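PDB 3E9N: putative short-chain dehydrogenase/reductase from Corynebacterium glutamicum, which is of uncharacterised function but may, as a member of the short-chain dehydrogenase/reductase family, reduce acetoacetyl-CoA. Local coordinates for residues A8-A13 against E20-L25; L105-P110 against R154-A159; E112-L117 against G126-I131; S172-G177 against A207-F212. All blocks are in the same frame, centred on the assembly; numbering follows the deposited sequence. Where two conformers were deposited one is given.

Contact 1. Residues A8-A13 against E20-L25; sequences AVVTGA and EIVKDL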
loop_
_atom_site.group_PDB
_atom_site.type_symbol
_atom_site.label_atom_id
_atom_site.label_comp_id
_atom_site.label_asym_id
_atom_site.label_seq_id
_atom_site.Cartn_x
_atom_site.Cartn_y
_atom_site.Cartn_z
ATOM N N ALA A 8 -2.660 -24.520 -21.101
ATOM C CA ALA A 8 -3.106 -23.213 -20.683
ATOM C C ALA A 8 -4.619 -23.190 -20.590
ATOM O O ALA A 8 -5.314 -23.782 -21.438
ATOM C CB ALA A 8 -2.661 -22.155 -21.717
ATOM N N VAL A 9 -5.136 -22.495 -19.574
ATOM C CA VAL A 9 -6.585 -22.193 -19.480
ATOM C C VAL A 9 -6.766 -20.673 -19.340
ATOM O O VAL A 9 -6.150 -20.038 -18.490
ATOM C CB VAL A 9 -7.209 -22.853 -18.231
ATOM C CG1 VAL A 9 -8.681 -22.427 -18.059
ATOM C CG2 VAL A 9 -7.077 -24.338 -18.298
ATOM N N VAL A 10 -7.624 -20.101 -20.176
ATOM C CA VAL A 10 -7.814 -18.664 -20.218
ATOM C C VAL A 10 -9.303 -18.367 -20.208
ATOM O O VAL A 10 -10.012 -18.781 -21.146
ATOM C CB VAL A 10 -7.229 -18.071 -21.520
ATOM C CG1 VAL A 10 -7.542 -16.589 -21.618
ATOM C CG2 VAL A 10 -5.733 -18.359 -21.657
ATOM N N THR A 11 -9.764 -17.660 -19.162
ATOM C CA THR A 11 -11.130 -17.150 -19.078
ATOM C C THR A 11 -11.253 -15.771 -19.716
ATOM O O THR A 11 -10.265 -15.064 -19.944
ATOM C CB THR A 11 -11.686 -17.122 -17.620
ATOM O OG1 THR A 11 -10.953 -16.189 -16.804
ATOM C CG2 THR A 11 -11.653 -18.517 -16.973
ATOM N N GLY A 12 -12.477 -15.384 -20.057
ATOM C CA GLY A 12 -12.695 -14.110 -20.741
ATOM C C GLY A 12 -12.014 -14.153 -22.095
ATOM O O GLY A 12 -11.568 -13.115 -22.618
ATOM N N ALA A 13 -11.941 -15.349 -22.679
ATOM C CA ALA A 13 -11.150 -15.558 -23.888
ATOM C C ALA A 13 -11.668 -14.821 -25.119
ATOM O O ALA A 13 -10.935 -14.722 -26.131
ATOM C CB ALA A 13 -11.022 -17.046 -24.192
ATOM N N GLU A 20 -6.038 -11.694 -27.450
ATOM C CA GLU A 20 -4.593 -11.538 -27.609
ATOM C C GLU A 20 -3.823 -12.543 -26.734
ATOM O O GLU A 20 -2.777 -13.052 -27.144
ATOM C CB GLU A 20 -4.125 -10.095 -27.343
ATOM C CG GLU A 20 -4.686 -9.020 -28.279
ATOM C CD GLU A 20 -4.354 -9.276 -29.727
ATOM O OE1 GLU A 20 -5.231 -9.034 -30.575
ATOM O OE2 GLU A 20 -3.244 -9.769 -30.040
ATOM N N ILE A 21 -4.326 -12.832 -25.538
ATOM C CA ILE A 21 -3.650 -13.789 -24.654
ATOM C C ILE A 21 -3.715 -15.207 -25.268
ATOM O O ILE A 21 -2.722 -15.948 -25.282
ATOM C CB ILE A 21 -4.249 -13.781 -23.218
ATOM C CG1 ILE A 21 -3.954 -12.421 -22.563
ATOM C CG2 ILE A 21 -3.740 -14.980 -22.406
ATOM C CD1 ILE A 21 -4.762 -12.110 -21.285
ATOM N N VAL A 22 -4.867 -15.571 -25.818
ATOM C CA VAL A 22 -4.964 -16.897 -26.450
ATOM C C VAL A 22 -4.011 -17.028 -27.629
ATOM O O VAL A 22 -3.330 -18.058 -27.762
ATOM C CB VAL A 22 -6.400 -17.254 -26.914
ATOM C CG1 VAL A 22 -6.338 -18.462 -27.826
ATOM C CG2 VAL A 22 -7.315 -17.518 -25.702
ATOM N N LYS A 23 -3.947 -15.996 -28.481
ATOM C CA LYS A 23 -3.038 -16.071 -29.639
ATOM C C LYS A 23 -1.599 -16.203 -29.150
ATOM O O LYS A 23 -0.825 -16.945 -29.738
ATOM C CB LYS A 23 -3.192 -14.878 -30.615
ATOM C CG LYS A 23 -4.630 -14.467 -30.906
ATOM C CD LYS A 23 -4.875 -13.695 -32.245
ATOM C CE LYS A 23 -3.970 -12.460 -32.351
ATOM N NZ LYS A 23 -4.685 -11.237 -32.868
ATOM N N ASP A 24 -1.229 -15.521 -28.065
ATOM C CA ASP A 24 0.180 -15.575 -27.623
ATOM C C ASP A 24 0.556 -16.940 -27.080
ATOM O O ASP A 24 1.583 -17.488 -27.457
ATOM C CB ASP A 24 0.511 -14.505 -26.570
ATOM C CG ASP A 24 1.948 -14.584 -26.093
ATOM O OD1 ASP A 24 2.791 -14.005 -26.769
ATOM O OD2 ASP A 24 2.283 -15.203 -25.052
ATOM N N LEU A 25 -0.268 -17.458 -26.171
ATOM C CA LEU A 25 -0.007 -18.735 -25.504
ATOM C C LEU A 25 -0.075 -19.945 -26.419
ATOM O O LEU A 25 0.420 -21.008 -26.059
ATOM C CB LEU A 25 -1.049 -18.965 -24.391
ATOM C CG LEU A 25 -1.040 -17.998 -23.195
ATOM C CD1 LEU A 25 -2.089 -18.447 -22.121
ATOM C CD2 LEU A 25 0.370 -17.960 -22.623
#
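Val-10 is the hub on the strand side, and its two methyl branches divide the opposing helix between them. Val-10 CG2 reaches Leu-25 tip to tip, 3.7 Å from Leu-25 CD1, and the same Val-10 methyl lies 4.0 Å from Ile-21 CG2, although Ile-21 comes across it at a slant. Val-10 CG1 is turned the other way, toward Val-22, whose CG2 stands 4.2 Å off. This split follows from the first torsion of Val-10: with CG1 anti to the backbone N (chi1 175°), CG2 swings beside that nitrogen, toward the ridge of Ile-21 and Leu-25, and CG1 is left for Val-22. Leu-25 answers with an extended chain (chi2 -176°), which pushes Leu-25 CD1 outward until it also touches Ala-8 CB at 3.8 Å. At the other end, Val-22 CG2 rests 4.0 Å from Ala-13 CB, just past Gly-12. Strand and helix run nearly antiparallel (171°), the first half of a beta-alpha-beta unit. Thr-11 and Gly-12 open a TGxxxGxG sequence, which in classical members of the family forms the dinucleotide-binding turn. Around this apolar seam, strand 30-35 approaches through Ala-33 and Val-31, strand 78-81 adds Val-80 and Thr-78, and helix 203-214 packs on Ile-21 and Leu-25 through Ile-210 and Ile-214.

Contact 2. Residues L105-P110 against R154-A159; sequences LNVIVP and RGLADA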
loop_
_atom_site.group_PDB
_atom_site.type_symbol
_atom_site.label_atom_id
_atom_site.label_comp_id
_atom_site.label_asym_id
_atom_site.label_seq_id
_atom_site.Cartn_x
_atom_site.Cartn_y
_atom_site.Cartn_z
ATOM N N LEU A 105 -17.955 -12.638 -10.400
ATOM C CA LEU A 105 -17.127 -12.803 -11.556
ATOM C C LEU A 105 -15.664 -12.410 -11.332
ATOM O O LEU A 105 -14.799 -13.103 -11.826
ATOM C CB LEU A 105 -17.716 -12.035 -12.722
ATOM C CG LEU A 105 -17.011 -12.267 -14.046
ATOM C CD1 LEU A 105 -17.054 -13.745 -14.391
ATOM C CD2 LEU A 105 -17.729 -11.420 -15.117
ATOM N N ASN A 106 -15.389 -11.325 -10.588
ATOM C CA ASN A 106 -13.999 -10.816 -10.432
ATOM C C ASN A 106 -13.187 -11.457 -9.274
ATOM O O ASN A 106 -11.948 -11.385 -9.236
ATOM C CB ASN A 106 -13.974 -9.299 -10.261
ATOM C CG ASN A 106 -14.683 -8.543 -11.391
ATOM O OD1 ASN A 106 -14.790 -9.030 -12.509
ATOM N ND2 ASN A 106 -15.116 -7.294 -11.104
ATOM N N VAL A 107 -13.884 -12.075 -8.318
ATOM C CA VAL A 107 -13.211 -12.547 -7.116
ATOM C C VAL A 107 -13.547 -14.014 -6.855
ATOM O O VAL A 107 -12.636 -14.833 -6.716
ATOM C CB VAL A 107 -13.609 -11.704 -5.900
ATOM C CG1 VAL A 107 -12.894 -12.176 -4.657
ATOM C CG2 VAL A 107 -13.323 -10.225 -6.157
ATOM N N ILE A 108 -14.833 -14.372 -6.804
ATOM C CA ILE A 108 -15.166 -15.742 -6.393
ATOM C C ILE A 108 -14.807 -16.809 -7.447
ATOM O O ILE A 108 -14.175 -17.809 -7.152
ATOM C CB ILE A 108 -16.604 -15.880 -5.844
ATOM C CG1 ILE A 108 -16.883 -14.817 -4.767
ATOM C CG2 ILE A 108 -16.759 -17.267 -5.256
ATOM C CD1 ILE A 108 -18.408 -14.612 -4.334
ATOM N N VAL A 109 -15.098 -16.516 -8.709
ATOM C CA VAL A 109 -14.761 -17.403 -9.788
ATOM C C VAL A 109 -13.220 -17.617 -9.834
ATOM O O VAL A 109 -12.781 -18.760 -9.755
ATOM C CB VAL A 109 -15.336 -16.885 -11.110
ATOM C CG1 VAL A 109 -14.601 -17.508 -12.270
ATOM C CG2 VAL A 109 -16.873 -17.124 -11.173
ATOM N N PRO A 110 -12.392 -16.533 -9.890
ATOM C CA PRO A 110 -10.918 -16.837 -9.854
ATOM C C PRO A 110 -10.504 -17.696 -8.671
ATOM O O PRO A 110 -9.789 -18.676 -8.856
ATOM C CB PRO A 110 -10.248 -15.465 -9.827
ATOM C CG PRO A 110 -11.284 -14.517 -10.548
ATOM C CD PRO A 110 -12.665 -15.091 -10.093
ATOM N N ARG A 154 -6.995 -8.519 -5.261
ATOM C CA ARG A 154 -5.610 -8.356 -4.896
ATOM C C ARG A 154 -5.241 -9.062 -3.602
ATOM O O ARG A 154 -4.176 -9.682 -3.545
ATOM C CB ARG A 154 -5.234 -6.868 -4.840
ATOM C CG ARG A 154 -3.773 -6.664 -4.371
ATOM C CD ARG A 154 -2.756 -7.278 -5.371
ATOM N NE ARG A 154 -1.385 -7.022 -4.926
ATOM C CZ ARG A 154 -0.588 -6.109 -5.485
ATOM N NH1 ARG A 154 0.622 -5.910 -5.014
ATOM N NH2 ARG A 154 -1.000 -5.423 -6.535
ATOM N N GLY A 155 -6.091 -8.989 -2.567
ATOM C CA GLY A 155 -5.841 -9.780 -1.331
ATOM C C GLY A 155 -5.932 -11.302 -1.528
ATOM O O GLY A 155 -5.229 -12.093 -0.874
ATOM N N LEU A 156 -6.838 -11.715 -2.395
ATOM C CA LEU A 156 -6.952 -13.108 -2.823
ATOM C C LEU A 156 -5.618 -13.553 -3.440
ATOM O O LEU A 156 -5.047 -14.541 -3.007
ATOM C CB LEU A 156 -8.083 -13.263 -3.891
ATOM C CG LEU A 156 -8.202 -14.619 -4.636
ATOM C CD1 LEU A 156 -8.305 -15.803 -3.698
ATOM C CD2 LEU A 156 -9.383 -14.618 -5.562
ATOM N N ALA A 157 -5.133 -12.821 -4.445
ATOM C CA ALA A 157 -3.917 -13.205 -5.135
ATOM C C ALA A 157 -2.732 -13.416 -4.191
ATOM O O ALA A 157 -2.052 -14.445 -4.274
ATOM C CB ALA A 157 -3.568 -12.186 -6.161
ATOM N N ASP A 158 -2.481 -12.426 -3.326
ATOM C CA ASP A 158 -1.384 -12.467 -2.354
ATOM C C ASP A 158 -1.471 -13.599 -1.353
ATOM O O ASP A 158 -0.445 -14.145 -0.973
ATOM C CB ASP A 158 -1.224 -11.100 -1.611
ATOM C CG ASP A 158 -0.787 -9.945 -2.565
ATOM O OD1 ASP A 158 -0.189 -10.244 -3.631
ATOM O OD2 ASP A 158 -1.062 -8.743 -2.296
ATOM N N ALA A 159 -2.666 -13.933 -0.876
ATOM C CA ALA A 159 -2.770 -14.989 0.173
ATOM C C ALA A 159 -2.664 -16.384 -0.466
ATOM O O ALA A 159 -2.132 -17.336 0.128
ATOM C CB ALA A 159 -4.036 -14.889 0.934
#
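Leu-156 carries the whole contact from its helix, and a single methyl, CD2, does the touching. The apolar part is a light three-way meeting: Leu-156 CD2 lies 4.4 Å from Val-107 CG1 and again 4.4 Å from Pro-110 CB, so it sits against one side chain from each of two positions three residues apart on the partner helix. The leucine gets there with CG anti to the backbone N (chi1 170°), which sends the branched end away from its own helix and across to the other.

The nearest approach is of a different kind, between a methyl and the backbone: Leu-156 CD2 comes to 3.5 Å from Val-107 O, a van der Waals touch on a carbonyl. The backbone is irregular here, with a wider pi-type turn over 105-108 and a kink at Pro-110, whose nitrogen has no hydrogen to give to the preceding turn.

The ionic part belongs to helix 144-164 alone. Arg-154 NE points at Asp-158 OD2 one turn on, 3.2 Å away with an angle of 158°; the oxygen lies in the guanidinium plane and is met on its syn side, somewhat out of the carboxylate plane. Arg-161 takes the other oxygen, so both carboxylate oxygens of Asp-158 are engaged.

Val-107 and Leu-156 also pack on Trp-99 and Thr-144 of the second subunit. Two long helices from each of two subunits meeting in this way are consistent with the four-helix-bundle dimer interface of classical short-chain dehydrogenases.

Contact 3. Residues E112-L117 against G126-I131; sequences ELSRQL and GCVIYI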
loop_
_atom_site.group_PDB
_atom_site.type_symbol
_atom_site.label_atom_id
_atom_site.label_comp_id
_atom_site.label_asym_id
_atom_site.label_seq_id
_atom_site.Cartn_x
_atom_site.Cartn_y
_atom_site.Cartn_z
ATOM N N GLU A 112 -12.378 -19.867 -6.965
ATOM C CA GLU A 112 -12.936 -21.234 -6.932
ATOM C C GLU A 112 -12.504 -22.058 -8.164
ATOM O O GLU A 112 -12.227 -23.242 -8.040
ATOM C CB GLU A 112 -14.474 -21.152 -6.813
ATOM C CG GLU A 112 -15.241 -22.462 -7.204
ATOM C CD GLU A 112 -15.130 -23.551 -6.138
ATOM O OE1 GLU A 112 -14.594 -23.287 -5.027
ATOM O OE2 GLU A 112 -15.557 -24.686 -6.444
ATOM N N LEU A 113 -12.399 -21.413 -9.338
ATOM C CA LEU A 113 -11.751 -22.039 -10.478
ATOM C C LEU A 113 -10.314 -22.436 -10.190
ATOM O O LEU A 113 -9.874 -23.509 -10.621
ATOM C CB LEU A 113 -11.777 -21.175 -11.760
ATOM C CG LEU A 113 -11.171 -21.858 -13.037
ATOM C CD1 LEU A 113 -11.879 -23.137 -13.381
ATOM C CD2 LEU A 113 -11.176 -20.953 -14.272
ATOM N N SER A 114 -9.575 -21.612 -9.460
ATOM C CA SER A 114 -8.207 -21.989 -9.152
ATOM C C SER A 114 -8.244 -23.154 -8.168
ATOM O O SER A 114 -7.381 -24.009 -8.182
ATOM C CB SER A 114 -7.415 -20.839 -8.520
ATOM O OG SER A 114 -7.443 -19.693 -9.320
ATOM N N ARG A 115 -9.218 -23.182 -7.278
ATOM C CA ARG A 115 -9.258 -24.261 -6.323
ATOM C C ARG A 115 -9.566 -25.583 -7.062
ATOM O O ARG A 115 -8.986 -26.639 -6.771
ATOM C CB ARG A 115 -10.294 -23.953 -5.218
ATOM C CG ARG A 115 -10.285 -24.956 -4.014
ATOM C CD ARG A 115 -11.640 -24.963 -3.196
ATOM N NE ARG A 115 -12.825 -25.247 -4.028
ATOM C CZ ARG A 115 -13.227 -26.482 -4.367
ATOM N NH1 ARG A 115 -14.297 -26.673 -5.159
ATOM N NH2 ARG A 115 -12.522 -27.539 -3.958
ATOM N N GLN A 116 -10.481 -25.517 -8.025
ATOM C CA GLN A 116 -10.914 -26.737 -8.703
ATOM C C GLN A 116 -9.758 -27.264 -9.534
ATOM O O GLN A 116 -9.634 -28.476 -9.694
ATOM C CB GLN A 116 -12.178 -26.511 -9.593
ATOM C CG GLN A 116 -13.458 -26.103 -8.813
ATOM C CD GLN A 116 -14.488 -25.436 -9.713
ATOM O OE1 GLN A 116 -14.260 -25.315 -10.920
ATOM N NE2 GLN A 116 -15.616 -24.989 -9.143
ATOM N N LEU A 117 -8.906 -26.367 -10.057
ATOM C CA LEU A 117 -7.743 -26.771 -10.899
ATOM C C LEU A 117 -6.495 -26.910 -10.068
ATOM O O LEU A 117 -5.432 -27.250 -10.591
ATOM C CB LEU A 117 -7.451 -25.778 -12.030
ATOM C CG LEU A 117 -8.537 -25.519 -13.067
ATOM C CD1 LEU A 117 -8.167 -24.444 -14.061
ATOM C CD2 LEU A 117 -8.812 -26.840 -13.778
ATOM N N GLY A 126 2.305 -24.866 -12.058
ATOM C CA GLY A 126 1.862 -23.851 -13.006
ATOM C C GLY A 126 1.871 -22.420 -12.498
ATOM O O GLY A 126 2.202 -22.118 -11.330
ATOM N N CYS A 127 1.498 -21.523 -13.392
ATOM C CA CYS A 127 1.409 -20.099 -13.089
ATOM C C CYS A 127 -0.037 -19.678 -13.152
ATOM O O CYS A 127 -0.712 -19.992 -14.143
ATOM C CB CYS A 127 2.120 -19.300 -14.168
ATOM S SG CYS A 127 3.826 -19.572 -14.201
ATOM N N VAL A 128 -0.495 -18.963 -12.127
ATOM C CA VAL A 128 -1.834 -18.414 -12.081
ATOM C C VAL A 128 -1.708 -16.891 -12.188
ATOM O O VAL A 128 -1.044 -16.248 -11.386
ATOM C CB VAL A 128 -2.617 -18.816 -10.759
ATOM C CG1 VAL A 128 -4.045 -18.198 -10.745
ATOM C CG2 VAL A 128 -2.734 -20.300 -10.646
ATOM N N ILE A 129 -2.325 -16.313 -13.204
ATOM C CA ILE A 129 -2.221 -14.905 -13.383
ATOM C C ILE A 129 -3.590 -14.271 -13.294
ATOM O O ILE A 129 -4.503 -14.705 -13.987
ATOM C CB ILE A 129 -1.571 -14.565 -14.719
ATOM C CG1 ILE A 129 -0.119 -15.075 -14.719
ATOM C CG2 ILE A 129 -1.609 -13.037 -14.927
ATOM C CD1 ILE A 129 0.396 -15.479 -16.059
ATOM N N TYR A 130 -3.740 -13.266 -12.434
ATOM C CA TYR A 130 -5.004 -12.502 -12.318
ATOM C C TYR A 130 -4.876 -11.179 -13.053
ATOM O O TYR A 130 -3.812 -10.534 -12.955
ATOM C CB TYR A 130 -5.325 -12.235 -10.854
ATOM C CG TYR A 130 -5.421 -13.474 -9.965
ATOM C CD1 TYR A 130 -6.593 -14.181 -9.859
ATOM C CD2 TYR A 130 -4.322 -13.909 -9.200
ATOM C CE1 TYR A 130 -6.665 -15.305 -9.021
ATOM C CE2 TYR A 130 -4.383 -15.019 -8.370
ATOM C CZ TYR A 130 -5.549 -15.702 -8.279
ATOM O OH TYR A 130 -5.626 -16.838 -7.494
ATOM N N ILE A 131 -5.897 -10.799 -13.837
ATOM C CA ILE A 131 -5.931 -9.489 -14.445
ATOM C C ILE A 131 -6.825 -8.669 -13.590
ATOM O O ILE A 131 -8.022 -8.932 -13.538
ATOM C CB ILE A 131 -6.548 -9.471 -15.823
ATOM C CG1 ILE A 131 -5.939 -10.550 -16.700
ATOM C CG2 ILE A 131 -6.301 -8.109 -16.498
ATOM C CD1 ILE A 131 -4.619 -10.213 -17.162
#
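Ser-114 meets Val-128 and Tyr-130 with one atom, its hydroxyl oxygen. Ser-114 OG lies 4.0 Å from Val-128 CG1, and Tyr-130 OH stands 3.8 Å from the same Ser-114 OG, too far apart for the two hydroxyls to be bonded. The tyrosine reaches this point with the end of its ring; the serine oxygen stands oblique to the ring plane.

What fixes the serine lies just beyond. Its OG is anti to the carbonyl carbon and beside the backbone N (chi1 -55°), a setting that lets it bond back to Pro-110 O one turn earlier, and it also bonds His-81 NE2. The buried hydroxyl is thus satisfied by its own helix and by the neighbouring strand, and presents to strand 127-131 little more than its bulk. Val-128 and Tyr-130, two residues apart, look out from the same face of that strand.

Strand 78-81, helix 95-124 and strand 127-131 form a beta-alpha-beta crossover of the Rossmann fold, and this contact is where the helix settles on the second strand. The His-81 ring meets the Tyr-130 ring with planes about 20° apart, while Leu-153, Ala-157 and Phe-160 of helix 144-164 also bear on the tyrosine.

Farther round helix 95-124, Arg-115 grips Glu-112 side-on: NE to OE1 at 2.8 Å, NH1 to OE2 at 2.7 Å. Gln-116 NE2 donates to Glu-112 OE2 as well, also at 2.7 Å but on the anti side, tilted out of the carboxylate plane, so that three bonds hold the carboxylate. Val-96 of the second subunit packs on Glu-112.

Contact 4. Residues S172-G177 against A207-F212; sequences STVSPG and ANAIRF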
loop_
_atom_site.group_PDB
_atom_site.type_symbol
_atom_site.label_atom_id
_atom_site.label_comp_id
_atom_site.label_asym_id
_atom_site.label_seq_id
_atom_site.Cartn_x
_atom_site.Cartn_y
_atom_site.Cartn_z
ATOM N N SER A 172 0.599 -14.410 -9.978
ATOM C CA SER A 172 0.920 -13.114 -10.465
ATOM C C SER A 172 -0.313 -12.265 -10.776
ATOM O O SER A 172 -1.365 -12.778 -11.173
ATOM C CB SER A 172 1.820 -13.250 -11.681
ATOM O OG SER A 172 2.195 -11.961 -12.123
ATOM N N THR A 173 -0.170 -10.954 -10.577
ATOM C CA THR A 173 -1.224 -10.032 -10.888
ATOM C C THR A 173 -0.753 -9.036 -11.891
ATOM O O THR A 173 0.237 -8.365 -11.712
ATOM C CB THR A 173 -1.667 -9.233 -9.660
ATOM O OG1 THR A 173 -0.504 -8.598 -9.111
ATOM C CG2 THR A 173 -2.257 -10.153 -8.624
ATOM N N VAL A 174 -1.479 -8.914 -12.966
ATOM C CA VAL A 174 -1.172 -7.920 -13.909
ATOM C C VAL A 174 -2.228 -6.869 -13.661
ATOM O O VAL A 174 -3.410 -7.184 -13.736
ATOM C CB VAL A 174 -1.242 -8.512 -15.341
ATOM C CG1 VAL A 174 -1.196 -7.393 -16.400
ATOM C CG2 VAL A 174 -0.105 -9.551 -15.515
ATOM N N SER A 175 -1.822 -5.632 -13.345
ATOM C CA SER A 175 -2.822 -4.613 -12.938
ATOM C C SER A 175 -2.912 -3.432 -13.885
ATOM O O SER A 175 -2.114 -2.485 -13.809
ATOM C CB SER A 175 -2.567 -4.093 -11.531
ATOM O OG SER A 175 -1.985 -5.087 -10.704
ATOM N N PRO A 176 -3.860 -3.480 -14.806
ATOM C CA PRO A 176 -4.123 -2.283 -15.629
ATOM C C PRO A 176 -4.832 -1.159 -14.852
ATOM O O PRO A 176 -5.500 -1.400 -13.846
ATOM C CB PRO A 176 -5.050 -2.796 -16.732
ATOM C CG PRO A 176 -5.373 -4.246 -16.359
ATOM C CD PRO A 176 -4.859 -4.534 -14.982
ATOM N N GLY A 177 -4.715 0.072 -15.318
ATOM C CA GLY A 177 -5.437 1.139 -14.653
ATOM C C GLY A 177 -5.188 2.449 -15.359
ATOM O O GLY A 177 -4.424 2.510 -16.300
ATOM N N ALA A 207 -1.261 -9.255 -23.050
ATOM C CA ALA A 207 -0.701 -10.541 -23.521
ATOM C C ALA A 207 0.836 -10.576 -23.330
ATOM O O ALA A 207 1.345 -11.520 -22.747
ATOM C CB ALA A 207 -1.086 -10.812 -24.971
ATOM N N ASN A 208 1.569 -9.546 -23.777
ATOM C CA ASN A 208 3.021 -9.458 -23.476
ATOM C C ASN A 208 3.341 -9.526 -21.986
ATOM O O ASN A 208 4.333 -10.154 -21.599
ATOM C CB ASN A 208 3.690 -8.218 -24.119
ATOM C CG ASN A 208 3.403 -8.124 -25.612
ATOM O OD1 ASN A 208 2.988 -9.093 -26.212
ATOM N ND2 ASN A 208 3.547 -6.944 -26.188
ATOM N N ALA A 209 2.513 -8.880 -21.151
ATOM C CA ALA A 209 2.783 -8.924 -19.724
ATOM C C ALA A 209 2.679 -10.347 -19.243
ATOM O O ALA A 209 3.504 -10.789 -18.438
ATOM C CB ALA A 209 1.839 -8.000 -18.920
ATOM N N ILE A 210 1.673 -11.067 -19.747
ATOM C CA ILE A 210 1.485 -12.463 -19.374
ATOM C C ILE A 210 2.644 -13.308 -19.838
ATOM O O ILE A 210 3.195 -14.090 -19.077
ATOM C CB ILE A 210 0.088 -13.017 -19.747
ATOM C CG1 ILE A 210 -0.889 -12.549 -18.687
ATOM C CG2 ILE A 210 0.109 -14.548 -19.775
ATOM C CD1 ILE A 210 -2.186 -12.253 -19.178
ATOM N N ARG A 211 3.081 -13.073 -21.060
ATOM C CA ARG A 211 4.222 -13.789 -21.614
ATOM C C ARG A 211 5.487 -13.509 -20.787
ATOM O O ARG A 211 6.252 -14.405 -20.470
ATOM C CB ARG A 211 4.407 -13.368 -23.093
ATOM C CG ARG A 211 5.710 -13.923 -23.786
ATOM C CD ARG A 211 5.844 -15.491 -23.667
ATOM N NE ARG A 211 4.725 -16.152 -24.318
ATOM C CZ ARG A 211 4.601 -17.478 -24.421
ATOM N NH1 ARG A 211 3.561 -18.003 -25.027
ATOM N NH2 ARG A 211 5.517 -18.286 -23.921
ATOM N N PHE A 212 5.721 -12.255 -20.429
ATOM C CA PHE A 212 6.853 -11.952 -19.580
ATOM C C PHE A 212 6.774 -12.715 -18.249
ATOM O O PHE A 212 7.801 -13.127 -17.695
ATOM C CB PHE A 212 6.918 -10.454 -19.318
ATOM C CG PHE A 212 7.930 -10.062 -18.277
ATOM C CD1 PHE A 212 9.292 -10.183 -18.545
ATOM C CD2 PHE A 212 7.526 -9.549 -17.064
ATOM C CE1 PHE A 212 10.220 -9.831 -17.604
ATOM C CE2 PHE A 212 8.460 -9.152 -16.119
ATOM C CZ PHE A 212 9.793 -9.297 -16.376
#
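In Val-174 the first torsion (chi1 168°) places CG1 anti to the backbone N and CG2 beside it, and this fork aims one methyl at Ala-209 and the other at Ile-210. Val-174 CG1 touches Ala-209 CB at 4.0 Å, the closer of the two approaches; the small alanine is consistent with the close approach of helix and strand, the CA atoms of Val-174 and Ala-209 being 7.1 Å apart. Val-174 CG2 has a looser neighbour in Ile-210, whose CG1 is 4.4 Å away. Ile-210 starts out turned partly aside, but its chain bends back so that CG1 leans toward the valine. The contact is therefore wholly apolar and rests on one strand residue set against two successive helix residues.

Polar groups close by are engaged in other directions. Salt bridges from Arg-211 to Asp-24 and Asp-28 tie helix 203-214 to helix 16-25 and the residues after it, and a third goes to Asp-215 just past its own helix, while Ser-172 and Thr-173 bond through their hydroxyls to strand 220-229.

Strand 170-176 runs between strands 127-131 and 220-229 in the parallel sheet. Ile-210 continues from Val-174 onto Ile-129 and Ile-131 of the first of these. The helix also meets a third subunit, where Phe-212 stacks on Phe-212 of that chain and packs on its Ala-209.

In the fold
All four contacts are buried, yet they serve the two faces of one sheet differently. Contacts 1 and 4 set helices 16-25 and 203-214 on strands, with branched aliphatic methyls doing the work; the two helices pack side by side, and a salt bridge joins them. Contacts 2 and 3 share helix 95-124, and contact 3 is nested inside the chain loop that contact 2 closes, with Tyr-130 touching Pro-110 and Ala-157. Here a bonded hydroxyl and a backbone carbonyl enter the interface. Both also touch the second subunit, whereas contact 4 faces the third and contact 1 meets no other chain.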